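Local coordinates for protein sugar-binding transcriptional regulator, LacI family (Enterococcus faecalis, PDB 3CS3) that probably binds DNA as a repressor of the LacI family, with a sugar-binding type effector domain that would control this activity, at residues R96-D101 with A252-Y258; L122-E128 with E152-F158; G204-I210 with E265-S269. One frame throughout, in Å; residues are numbered along the deposited sequence. Where two conformers were deposited one is given.

Contact 1: R96-D101 with A252-Y258. With SO4 (sulfate ion), chain E; SO4 (sulfate ion), chain C; SO4 (sulfate ion), chain B.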
loop_
_atom_site.group_PDB
_atom_site.type_symbol
_atom_site.label_atom_id
_atom_site.label_comp_id
_atom_site.label_asym_id
_atom_site.label_seq_id
_atom_site.Cartn_x
_atom_site.Cartn_y
_atom_site.Cartn_z
ATOM N N ARG A 96 -18.861 -9.256 14.813
ATOM C CA ARG A 96 -19.768 -8.494 13.957
ATOM C C ARG A 96 -19.200 -8.349 12.554
ATOM O O ARG A 96 -18.019 -8.600 12.344
ATOM C CB ARG A 96 -20.051 -7.117 14.554
ATOM C CG ARG A 96 -20.804 -7.169 15.868
ATOM C CD ARG A 96 -22.202 -7.797 15.728
ATOM N NE ARG A 96 -22.927 -7.614 16.980
ATOM C CZ ARG A 96 -22.938 -8.496 17.975
ATOM N NH1 ARG A 96 -22.292 -9.650 17.856
ATOM N NH2 ARG A 96 -23.601 -8.227 19.090
ATOM N N GLN A 97 -20.042 -7.936 11.605
ATOM C CA GLN A 97 -19.650 -7.819 10.198
ATOM C C GLN A 97 -19.799 -6.400 9.692
ATOM O O GLN A 97 -20.828 -5.772 9.915
ATOM C CB GLN A 97 -20.520 -8.705 9.309
ATOM C CG GLN A 97 -20.675 -10.142 9.746
ATOM C CD GLN A 97 -21.924 -10.792 9.162
ATOM O OE1 GLN A 97 -22.298 -11.894 9.558
ATOM N NE2 GLN A 97 -22.573 -10.111 8.217
ATOM N N VAL A 98 -18.776 -5.891 9.011
ATOM C CA VAL A 98 -18.928 -4.684 8.194
ATOM C C VAL A 98 -18.466 -5.024 6.780
ATOM O O VAL A 98 -17.276 -4.988 6.474
ATOM C CB VAL A 98 -18.171 -3.441 8.749
ATOM C CG1 VAL A 98 -18.539 -2.198 7.941
ATOM C CG2 VAL A 98 -18.499 -3.204 10.211
ATOM N N LEU A 99 -19.424 -5.369 5.928
ATOM C CA LEU A 99 -19.126 -5.957 4.624
ATOM C C LEU A 99 -19.454 -5.025 3.470
ATOM O O LEU A 99 -20.316 -4.161 3.594
ATOM C CB LEU A 99 -19.899 -7.264 4.455
ATOM C CG LEU A 99 -19.777 -8.332 5.544
ATOM C CD1 LEU A 99 -20.616 -9.537 5.180
ATOM C CD2 LEU A 99 -18.331 -8.743 5.766
ATOM N N LEU A 100 -18.758 -5.197 2.349
ATOM C CA LEU A 100 -19.139 -4.504 1.124
ATOM C C LEU A 100 -20.424 -5.108 0.587
ATOM O O LEU A 100 -20.659 -6.310 0.717
ATOM C CB LEU A 100 -18.053 -4.613 0.052
ATOM C CG LEU A 100 -16.667 -4.044 0.335
ATOM C CD1 LEU A 100 -15.765 -4.293 -0.858
ATOM C CD2 LEU A 100 -16.736 -2.565 0.661
ATOM N N ASP A 101 -21.254 -4.266 -0.015
ATOM C CA ASP A 101 -22.401 -4.734 -0.775
ATOM C C ASP A 101 -21.920 -5.313 -2.115
ATOM O O ASP A 101 -21.942 -4.640 -3.154
ATOM C CB ASP A 101 -23.387 -3.585 -0.977
ATOM C CG ASP A 101 -24.675 -4.025 -1.636
ATOM O OD1 ASP A 101 -25.149 -5.150 -1.359
ATOM O OD2 ASP A 101 -25.215 -3.228 -2.428
ATOM N N ALA A 252 -24.172 -3.151 18.577
ATOM C CA ALA A 252 -23.259 -2.954 17.469
ATOM C C ALA A 252 -23.708 -3.823 16.306
ATOM O O ALA A 252 -23.088 -4.840 16.023
ATOM C CB ALA A 252 -21.847 -3.324 17.897
ATOM N N GLU A 253 -24.785 -3.422 15.637
ATOM C CA GLU A 253 -25.376 -4.227 14.565
ATOM C C GLU A 253 -24.486 -4.296 13.331
ATOM O O GLU A 253 -23.848 -3.310 12.969
ATOM C CB GLU A 253 -26.755 -3.687 14.179
ATOM C CG GLU A 253 -27.834 -3.926 15.225
ATOM C CD GLU A 253 -29.132 -3.194 14.918
ATOM O OE1 GLU A 253 -30.129 -3.434 15.633
ATOM O OE2 GLU A 253 -29.157 -2.378 13.968
ATOM N N SER A 254 -24.450 -5.468 12.701
ATOM C CA SER A 254 -23.721 -5.669 11.451
ATOM C C SER A 254 -24.286 -4.800 10.329
ATOM O O SER A 254 -25.493 -4.594 10.247
ATOM C CB SER A 254 -23.738 -7.140 11.043
ATOM O OG SER A 254 -22.954 -7.921 11.930
ATOM N N GLU A 255 -23.395 -4.279 9.488
ATOM C CA GLU A 255 -23.752 -3.295 8.476
ATOM C C GLU A 255 -23.118 -3.602 7.125
ATOM O O GLU A 255 -22.198 -4.414 7.031
ATOM C CB GLU A 255 -23.323 -1.898 8.925
ATOM C CG GLU A 255 -24.287 -1.242 9.898
ATOM C CD GLU A 255 -23.962 0.212 10.163
ATOM O OE1 GLU A 255 -23.781 0.984 9.195
ATOM O OE2 GLU A 255 -23.908 0.590 11.349
ATOM N N HIS A 256 -23.626 -2.945 6.084
ATOM C CA HIS A 256 -23.045 -3.026 4.753
ATOM C C HIS A 256 -22.549 -1.667 4.308
ATOM O O HIS A 256 -23.043 -0.628 4.769
ATOM C CB HIS A 256 -24.042 -3.583 3.726
ATOM C CG HIS A 256 -24.310 -5.045 3.883
ATOM N ND1 HIS A 256 -25.300 -5.534 4.707
ATOM C CD2 HIS A 256 -23.701 -6.127 3.342
ATOM C CE1 HIS A 256 -25.296 -6.855 4.659
ATOM N NE2 HIS A 256 -24.334 -7.239 3.840
ATOM N N ILE A 257 -21.563 -1.696 3.416
ATOM C CA ILE A 257 -21.013 -0.505 2.790
ATOM C C ILE A 257 -21.474 -0.507 1.332
ATOM O O ILE A 257 -21.187 -1.444 0.584
ATOM C CB ILE A 257 -19.461 -0.482 2.912
ATOM C CG1 ILE A 257 -19.037 -0.400 4.391
ATOM C CG2 ILE A 257 -18.829 0.639 2.060
ATOM C CD1 ILE A 257 -19.471 0.875 5.133
ATOM N N TYR A 258 -22.201 0.536 0.938
ATOM C CA TYR A 258 -22.876 0.535 -0.360
ATOM C C TYR A 258 -22.036 1.147 -1.466
ATOM O O TYR A 258 -21.118 1.927 -1.204
ATOM C CB TYR A 258 -24.295 1.121 -0.255
ATOM C CG TYR A 258 -25.184 0.229 0.589
ATOM C CD1 TYR A 258 -25.716 -0.945 0.059
ATOM C CD2 TYR A 258 -25.447 0.524 1.933
ATOM C CE1 TYR A 258 -26.508 -1.790 0.823
ATOM C CE2 TYR A 258 -26.242 -0.328 2.716
ATOM C CZ TYR A 258 -26.770 -1.477 2.149
ATOM O OH TYR A 258 -27.559 -2.330 2.890
HETATM S S SO4 E . -26.257 -6.036 18.477
HETATM O O1 SO4 E . -26.063 -6.454 17.092
HETATM O O2 SO4 E . -24.971 -5.675 19.069
HETATM O O3 SO4 E . -27.151 -4.883 18.521
HETATM O O4 SO4 E . -26.846 -7.142 19.226
HETATM S S SO4 C . -27.376 -2.379 6.474
HETATM O O1 SO4 C . -28.172 -1.830 5.391
HETATM O O2 SO4 C . -28.078 -2.227 7.746
HETATM O O3 SO4 C . -27.110 -3.800 6.258
HETATM O O4 SO4 C . -26.125 -1.632 6.496
HETATM S S SO4 B . -22.604 -10.607 21.463
HETATM O O1 SO4 B . -22.959 -11.599 22.472
HETATM O O2 SO4 B . -21.197 -10.253 21.617
HETATM O O3 SO4 B . -22.840 -11.169 20.137
HETATM O O4 SO4 B . -23.421 -9.411 21.641
HETATM O O HOH W 1 -23.303 -7.574 7.006
#
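The guanidinium of Arg96 meets its partners at its edge. Arg96 NE lies 2.9 Å from the carbonyl O of Ala252, a weak, bent hydrogen bond. Arg96 NH2 reaches O2 of the chain E sulfate at 2.9 Å, and the same O2 accepts a hydrogen bond from the backbone N-H of Ala252. The chain B sulfate takes NH1 and NH2 together through O3 and O4. The side chain turns back at chi2 (-63°), and this bend brings NE beside the Ala252 carbonyl.

The His256 ring also works through its edge. His256 ND1 donates almost straight (177°) to O3 of the chain C sulfate, 2.9 Å away. A water lies above one face, shifted toward the ring's margin. The backbone N of His256 and the hydroxyl of Tyr258 bind two other oxygens of that sulfate. The Tyr258 ring presents its CD1 edge to Asp101 OD2, at 3.4 Å, with carboxylate and ring planes 65° apart.

Between these ends, strands 96-100 and 255-257 run parallel. Gln97 O, Glu255 O, Leu99 O and Ile257 O accept in turn from Glu255 N, Leu99 N, Ile257 N and Asp101 N. Ser254 OG extends the series by accepting a hydrogen bond from Gln97 N-H at 2.9 Å. Val98, Leu100 and Ile257 share one sheet face. There Val98 CG1 meets Ile257 CG1 at 4.0 Å, and helix 232-247 covers them through Trp235 and Val238. The two strands belong to the larger, mixed sheet of a periplasmic-binding-protein-like fold, where the chain has returned from the other lobe.

The sulfates probably come from the crystallisation liquor. Two places along this edge, one at Arg96 and Ala252 and one at His256 and Tyr258, probably favour anions. A bound sulfate would probably favour a protonated His256.

Contact 2: L122-E128 with E152-F158; sequences LLLSGPE and EIIQGDF
Gly126 and Pro127 lie over one face of the Phe158 ring. Gly126 CA sits 3.9 Å from the Phe158 ring centroid and Pro127 CD 4.0 Å, both as CH-pi contacts. The proline and phenylalanine side chains cross at about a right angle, with Pro127 CD 3.6 Å from Phe158 CD2. Tyr18 also meets the ring, at an inclined angle.

Farther back, Leu122 and Ile154 lean across each other on the same sheet face. Leu122 CD2 touches Ile154 CD1 at 3.6 Å. With CG anti to the backbone N (chi1 -178°), Leu124 swings its end nearer the neighbouring strand, and Leu124 CD1 lies 3.6 Å from Ile154 O. Helix 160-170 covers this face. On the reverse face Leu123 CD1 meets Ile153 CG1 at 4.1 Å, under helix 131-146.

The two strands belong to a right-handed beta-alpha-beta unit, 121-125, 131-146 and 151-155, in the second lobe of the periplasmic-binding-protein-like fold. They run parallel, and 151-155 is one of the two outermost strands of its sheet within the chain. Leu123 N bonds to Glu152 O, Ile154 N to Leu123 O and Ser125 N to Ile154 O.

Gln155 bends at chi2 (70°) and carries its amide alongside residues 126-128. Its side chain crosses that of Glu128 at about a right angle. The side chain of Phe158 is near a bound glycerol, probably from the crystallisation liquor.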
loop_
_atom_site.group_PDB
_atom_site.type_symbol
_atom_site.label_atom_id
_atom_site.label_comp_id
_atom_site.label_asym_id
_atom_site.label_seq_id
_atom_site.Cartn_x
_atom_site.Cartn_y
_atom_site.Cartn_z
ATOM N N LEU A 122 -15.891 -12.295 -19.576
ATOM C CA LEU A 122 -14.870 -13.041 -18.850
ATOM C C LEU A 122 -14.813 -12.536 -17.406
ATOM O O LEU A 122 -14.645 -11.343 -17.159
ATOM C CB LEU A 122 -13.512 -12.969 -19.571
ATOM C CG LEU A 122 -13.449 -13.742 -20.903
ATOM C CD1 LEU A 122 -13.848 -12.893 -22.109
ATOM C CD2 LEU A 122 -12.084 -14.322 -21.146
ATOM N N LEU A 123 -15.005 -13.450 -16.461
ATOM C CA LEU A 123 -15.105 -13.096 -15.052
ATOM C C LEU A 123 -13.809 -13.433 -14.340
ATOM O O LEU A 123 -13.574 -14.581 -13.967
ATOM C CB LEU A 123 -16.296 -13.801 -14.380
ATOM C CG LEU A 123 -17.718 -13.572 -14.924
ATOM C CD1 LEU A 123 -18.688 -14.597 -14.338
ATOM C CD2 LEU A 123 -18.224 -12.148 -14.666
ATOM N N LEU A 124 -12.960 -12.422 -14.174
ATOM C CA LEU A 124 -11.692 -12.582 -13.472
ATOM C C LEU A 124 -11.953 -12.439 -11.972
ATOM O O LEU A 124 -12.129 -11.332 -11.453
ATOM C CB LEU A 124 -10.669 -11.559 -13.987
ATOM C CG LEU A 124 -9.229 -11.511 -13.456
ATOM C CD1 LEU A 124 -8.604 -12.898 -13.252
ATOM C CD2 LEU A 124 -8.372 -10.651 -14.387
ATOM N N SER A 125 -12.010 -13.578 -11.294
ATOM C CA SER A 125 -12.404 -13.615 -9.900
ATOM C C SER A 125 -11.192 -13.618 -8.988
ATOM O O SER A 125 -10.067 -13.810 -9.446
ATOM C CB SER A 125 -13.287 -14.840 -9.617
ATOM O OG SER A 125 -12.540 -16.039 -9.671
ATOM N N GLY A 126 -11.432 -13.391 -7.698
ATOM C CA GLY A 126 -10.423 -13.619 -6.676
ATOM C C GLY A 126 -10.493 -15.062 -6.203
ATOM O O GLY A 126 -10.989 -15.930 -6.927
ATOM N N PRO A 127 -10.001 -15.329 -4.978
ATOM C CA PRO A 127 -9.979 -16.663 -4.377
ATOM C C PRO A 127 -11.388 -17.222 -4.226
ATOM O O PRO A 127 -12.285 -16.514 -3.762
ATOM C CB PRO A 127 -9.352 -16.415 -3.001
ATOM C CG PRO A 127 -8.609 -15.135 -3.153
ATOM C CD PRO A 127 -9.427 -14.319 -4.075
ATOM N N GLU A 128 -11.575 -18.477 -4.627
ATOM C CA GLU A 128 -12.907 -19.079 -4.669
ATOM C C GLU A 128 -13.474 -19.394 -3.285
ATOM O O GLU A 128 -14.690 -19.452 -3.122
ATOM C CB GLU A 128 -12.953 -20.307 -5.597
ATOM C CG GLU A 128 -12.268 -21.566 -5.076
ATOM C CD GLU A 128 -12.559 -22.781 -5.943
ATOM O OE1 GLU A 128 -11.906 -22.936 -6.998
ATOM O OE2 GLU A 128 -13.440 -23.583 -5.564
ATOM N N GLU A 152 -17.047 -17.044 -18.987
ATOM C CA GLU A 152 -15.983 -17.913 -18.511
ATOM C C GLU A 152 -15.442 -17.323 -17.208
ATOM O O GLU A 152 -15.222 -16.116 -17.115
ATOM C CB GLU A 152 -14.874 -18.038 -19.561
ATOM C CG GLU A 152 -13.796 -19.055 -19.196
ATOM C CD GLU A 152 -12.967 -19.512 -20.385
ATOM O OE1 GLU A 152 -12.638 -18.685 -21.265
ATOM O OE2 GLU A 152 -12.633 -20.714 -20.427
ATOM N N ILE A 153 -15.250 -18.179 -16.210
ATOM C CA ILE A 153 -14.695 -17.790 -14.919
ATOM C C ILE A 153 -13.200 -18.088 -14.914
ATOM O O ILE A 153 -12.786 -19.232 -15.111
ATOM C CB ILE A 153 -15.386 -18.550 -13.750
ATOM C CG1 ILE A 153 -16.869 -18.175 -13.674
ATOM C CG2 ILE A 153 -14.680 -18.273 -12.415
ATOM C CD1 ILE A 153 -17.697 -19.094 -12.805
ATOM N N ILE A 154 -12.393 -17.050 -14.698
ATOM C CA ILE A 154 -10.943 -17.201 -14.637
ATOM C C ILE A 154 -10.460 -16.894 -13.232
ATOM O O ILE A 154 -10.688 -15.803 -12.712
ATOM C CB ILE A 154 -10.237 -16.318 -15.681
ATOM C CG1 ILE A 154 -10.660 -16.748 -17.083
ATOM C CG2 ILE A 154 -8.715 -16.414 -15.551
ATOM C CD1 ILE A 154 -10.744 -15.628 -18.039
ATOM N N GLN A 155 -9.805 -17.883 -12.626
ATOM C CA GLN A 155 -9.351 -17.820 -11.242
ATOM C C GLN A 155 -8.144 -16.899 -11.073
ATOM O O GLN A 155 -7.157 -17.010 -11.804
ATOM C CB GLN A 155 -9.013 -19.231 -10.744
ATOM C CG GLN A 155 -8.922 -19.376 -9.226
ATOM C CD GLN A 155 -10.272 -19.261 -8.528
ATOM O OE1 GLN A 155 -11.268 -19.856 -8.947
ATOM N NE2 GLN A 155 -10.302 -18.497 -7.446
ATOM N N GLY A 156 -8.254 -15.978 -10.118
ATOM C CA GLY A 156 -7.151 -15.113 -9.694
ATOM C C GLY A 156 -7.087 -15.129 -8.181
ATOM O O GLY A 156 -7.704 -15.985 -7.547
ATOM N N ASP A 157 -6.349 -14.192 -7.595
ATOM C CA ASP A 157 -6.171 -14.167 -6.138
ATOM C C ASP A 157 -6.218 -12.762 -5.531
ATOM O O ASP A 157 -5.685 -12.532 -4.436
ATOM C CB ASP A 157 -4.881 -14.906 -5.732
ATOM C CG ASP A 157 -3.642 -14.404 -6.474
ATOM O OD1 ASP A 157 -3.631 -13.246 -6.936
ATOM O OD2 ASP A 157 -2.665 -15.175 -6.586
ATOM N N PHE A 158 -6.854 -11.843 -6.263
ATOM C CA PHE A 158 -6.981 -10.410 -5.931
ATOM C C PHE A 158 -5.703 -9.581 -6.135
ATOM O O PHE A 158 -5.736 -8.353 -6.037
ATOM C CB PHE A 158 -7.571 -10.175 -4.525
ATOM C CG PHE A 158 -9.068 -10.340 -4.444
ATOM C CD1 PHE A 158 -9.898 -9.944 -5.496
ATOM C CD2 PHE A 158 -9.653 -10.850 -3.288
ATOM C CE1 PHE A 158 -11.289 -10.088 -5.407
ATOM C CE2 PHE A 158 -11.040 -10.998 -3.190
ATOM C CZ PHE A 158 -11.858 -10.611 -4.251
#

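Contact 3: G204-I210 with E265-S269; sequences GKDIRII and ESFPS
Two hydrogen bonds join Ile209 to Ser266. The Ile209 N-H reaches the carbonyl O of Ser266, with N and O 3.1 Å apart, from well above the plane of that carbonyl. In return Ser266 OG donates to Ile209 O at 2.9 Å, tilted 28° from the carbonyl plane. The serine hydroxyl stands between its own backbone N and carbonyl carbon (chi1 73°), which turns it toward the strand. The same OG is also bonded to Ala226 N. The guanidinium of Arg208 turns to Asp180 in a salt bridge.

Weaker C-H contacts surround the Ile209-Ser266 pair. Ser266 O receives the CA-H groups of Gly204 and Arg208, each at a CA to O distance of 3.4 Å. There is also a plain close contact between the carbonyl O of Gly204 and Pro268, 3.3 Å to Pro268 CD and 3.4 Å to Pro268 CG.

The apolar part centres on Phe267. Ile210 CD1 makes a CH-pi contact over one face of the Phe267 ring, 3.9 Å from the centroid and 17° off the ring normal. Ile210 CG1 touches Phe267 CG at 3.7 Å. Arg208 CB comes obliquely to the ring at CD1. Phe113 of helix 102-115 meets Phe267 with its ring inclined. On the other side of the strand, Ile209 CG2 packs against Ser266 CB.

Strand 207-210 is one of the two outermost strands of the four-strand parallel sheet within this chain, and the C-terminal loop lies along it. Ser266 supplies both an acceptor and a donor, so the N-H and the C=O of Ile209 on this edge are satisfied by a loop instead of another strand.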
loop_
_atom_site.group_PDB
_atom_site.type_symbol
_atom_site.label_atom_id
_atom_site.label_comp_id
_atom_site.label_asym_id
_atom_site.label_seq_id
_atom_site.Cartn_x
_atom_site.Cartn_y
_atom_site.Cartn_z
ATOM N N GLY A 204 -10.034 -0.545 -23.970
ATOM C CA GLY A 204 -11.275 0.179 -24.232
ATOM C C GLY A 204 -11.889 -0.153 -25.581
ATOM O O GLY A 204 -13.106 -0.095 -25.741
ATOM N N LYS A 205 -11.043 -0.501 -26.550
ATOM C CA LYS A 205 -11.479 -0.825 -27.906
ATOM C C LYS A 205 -11.484 -2.339 -28.151
ATOM O O LYS A 205 -12.539 -2.928 -28.401
ATOM C CB LYS A 205 -10.590 -0.110 -28.935
ATOM C CG LYS A 205 -10.935 -0.395 -30.397
ATOM C CD LYS A 205 -9.762 -0.079 -31.311
ATOM C CE LYS A 205 -9.934 -0.702 -32.687
ATOM N NZ LYS A 205 -8.667 -0.638 -33.474
ATOM N N ASP A 206 -10.304 -2.954 -28.075
ATOM C CA ASP A 206 -10.133 -4.384 -28.353
ATOM C C ASP A 206 -10.434 -5.231 -27.127
ATOM O O ASP A 206 -10.875 -6.375 -27.243
ATOM C CB ASP A 206 -8.706 -4.678 -28.829
ATOM C CG ASP A 206 -8.286 -3.819 -30.011
ATOM O OD1 ASP A 206 -9.150 -3.471 -30.848
ATOM O OD2 ASP A 206 -7.082 -3.501 -30.104
ATOM N N ILE A 207 -10.167 -4.663 -25.958
ATOM C CA ILE A 207 -10.445 -5.315 -24.687
ATOM C C ILE A 207 -11.115 -4.317 -23.744
ATOM O O ILE A 207 -10.546 -3.278 -23.410
ATOM C CB ILE A 207 -9.169 -5.993 -24.071
ATOM C CG1 ILE A 207 -9.412 -6.416 -22.617
ATOM C CG2 ILE A 207 -7.931 -5.094 -24.199
ATOM C CD1 ILE A 207 -8.492 -7.524 -22.134
ATOM N N ARG A 208 -12.346 -4.630 -23.350
ATOM C CA ARG A 208 -13.139 -3.751 -22.498
ATOM C C ARG A 208 -13.201 -4.301 -21.075
ATOM O O ARG A 208 -13.502 -5.479 -20.874
ATOM C CB ARG A 208 -14.546 -3.578 -23.070
ATOM C CG ARG A 208 -14.585 -3.093 -24.509
ATOM C CD ARG A 208 -16.015 -2.798 -24.958
ATOM N NE ARG A 208 -16.806 -4.011 -25.171
ATOM C CZ ARG A 208 -18.057 -4.026 -25.625
ATOM N NH1 ARG A 208 -18.678 -2.893 -25.921
ATOM N NH2 ARG A 208 -18.692 -5.178 -25.783
ATOM N N ILE A 209 -12.914 -3.448 -20.092
ATOM C CA ILE A 209 -12.770 -3.896 -18.706
ATOM C C ILE A 209 -13.537 -3.042 -17.687
ATOM O O ILE A 209 -13.644 -1.827 -17.833
ATOM C CB ILE A 209 -11.258 -4.074 -18.324
ATOM C CG1 ILE A 209 -11.089 -4.838 -17.004
ATOM C CG2 ILE A 209 -10.523 -2.739 -18.304
ATOM C CD1 ILE A 209 -9.788 -5.623 -16.913
ATOM N N ILE A 210 -14.125 -3.704 -16.690
ATOM C CA ILE A 210 -14.661 -3.037 -15.498
ATOM C C ILE A 210 -14.059 -3.699 -14.259
ATOM O O ILE A 210 -14.029 -4.928 -14.160
ATOM C CB ILE A 210 -16.212 -3.065 -15.424
ATOM C CG1 ILE A 210 -16.829 -2.432 -16.674
ATOM C CG2 ILE A 210 -16.715 -2.323 -14.172
ATOM C CD1 ILE A 210 -18.344 -2.373 -16.670
ATOM N N GLU A 265 -13.338 5.249 -19.664
ATOM C CA GLU A 265 -13.144 4.978 -21.089
ATOM C C GLU A 265 -12.554 3.593 -21.380
ATOM O O GLU A 265 -12.360 3.222 -22.545
ATOM C CB GLU A 265 -12.309 6.087 -21.743
ATOM C CG GLU A 265 -13.134 7.207 -22.364
ATOM C CD GLU A 265 -13.547 6.905 -23.793
ATOM O OE1 GLU A 265 -14.765 6.885 -24.071
ATOM O OE2 GLU A 265 -12.654 6.682 -24.640
ATOM N N SER A 266 -12.296 2.815 -20.325
ATOM C CA SER A 266 -11.886 1.408 -20.468
ATOM C C SER A 266 -13.086 0.534 -20.830
ATOM O O SER A 266 -12.930 -0.571 -21.344
ATOM C CB SER A 266 -11.246 0.880 -19.187
ATOM O OG SER A 266 -12.209 0.670 -18.168
ATOM N N PHE A 267 -14.279 1.033 -20.524
ATOM C CA PHE A 267 -15.515 0.403 -20.934
ATOM C C PHE A 267 -16.448 1.489 -21.469
ATOM O O PHE A 267 -17.192 2.098 -20.700
ATOM C CB PHE A 267 -16.156 -0.343 -19.759
ATOM C CG PHE A 267 -17.318 -1.213 -20.152
ATOM C CD1 PHE A 267 -17.102 -2.494 -20.655
ATOM C CD2 PHE A 267 -18.624 -0.758 -20.018
ATOM C CE1 PHE A 267 -18.168 -3.301 -21.023
ATOM C CE2 PHE A 267 -19.698 -1.563 -20.384
ATOM C CZ PHE A 267 -19.468 -2.834 -20.883
ATOM N N PRO A 268 -16.388 1.756 -22.791
ATOM C CA PRO A 268 -17.279 2.744 -23.402
ATOM C C PRO A 268 -18.729 2.271 -23.336
ATOM O O PRO A 268 -19.084 1.259 -23.948
ATOM C CB PRO A 268 -16.781 2.827 -24.853
ATOM C CG PRO A 268 -15.400 2.237 -24.827
ATOM C CD PRO A 268 -15.472 1.168 -23.786
ATOM N N SER A 269 -19.535 2.997 -22.563
ATOM C CA SER A 269 -20.921 2.626 -22.292
ATOM C C SER A 269 -21.857 3.831 -22.371
ATOM O O SER A 269 -21.819 4.598 -23.333
ATOM C CB SER A 269 -21.035 1.954 -20.916
ATOM O OG SER A 269 -20.552 2.797 -19.880
#

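Overall arrangement
Contacts 2 and 3 reach the same four-strand parallel sheet, at its two outermost strands within the chain, with centres about 19 Å apart. Contact 1 belongs to the larger mixed sheet, on the opposite side of the chain's centre from both. Contact 2 is the most buried, and it combines parallel-strand backbone hydrogen bonds with largely apolar side-chain packing. Contact 1 is partly buried: one face is packed by a helix, while its ends carry charged groups and sulfates. Contact 3 is also partly buried and lies farthest from the chain's centre. Contacts 1 and 2 pair strand with strand, whereas contact 3 sets a loop on a strand edge.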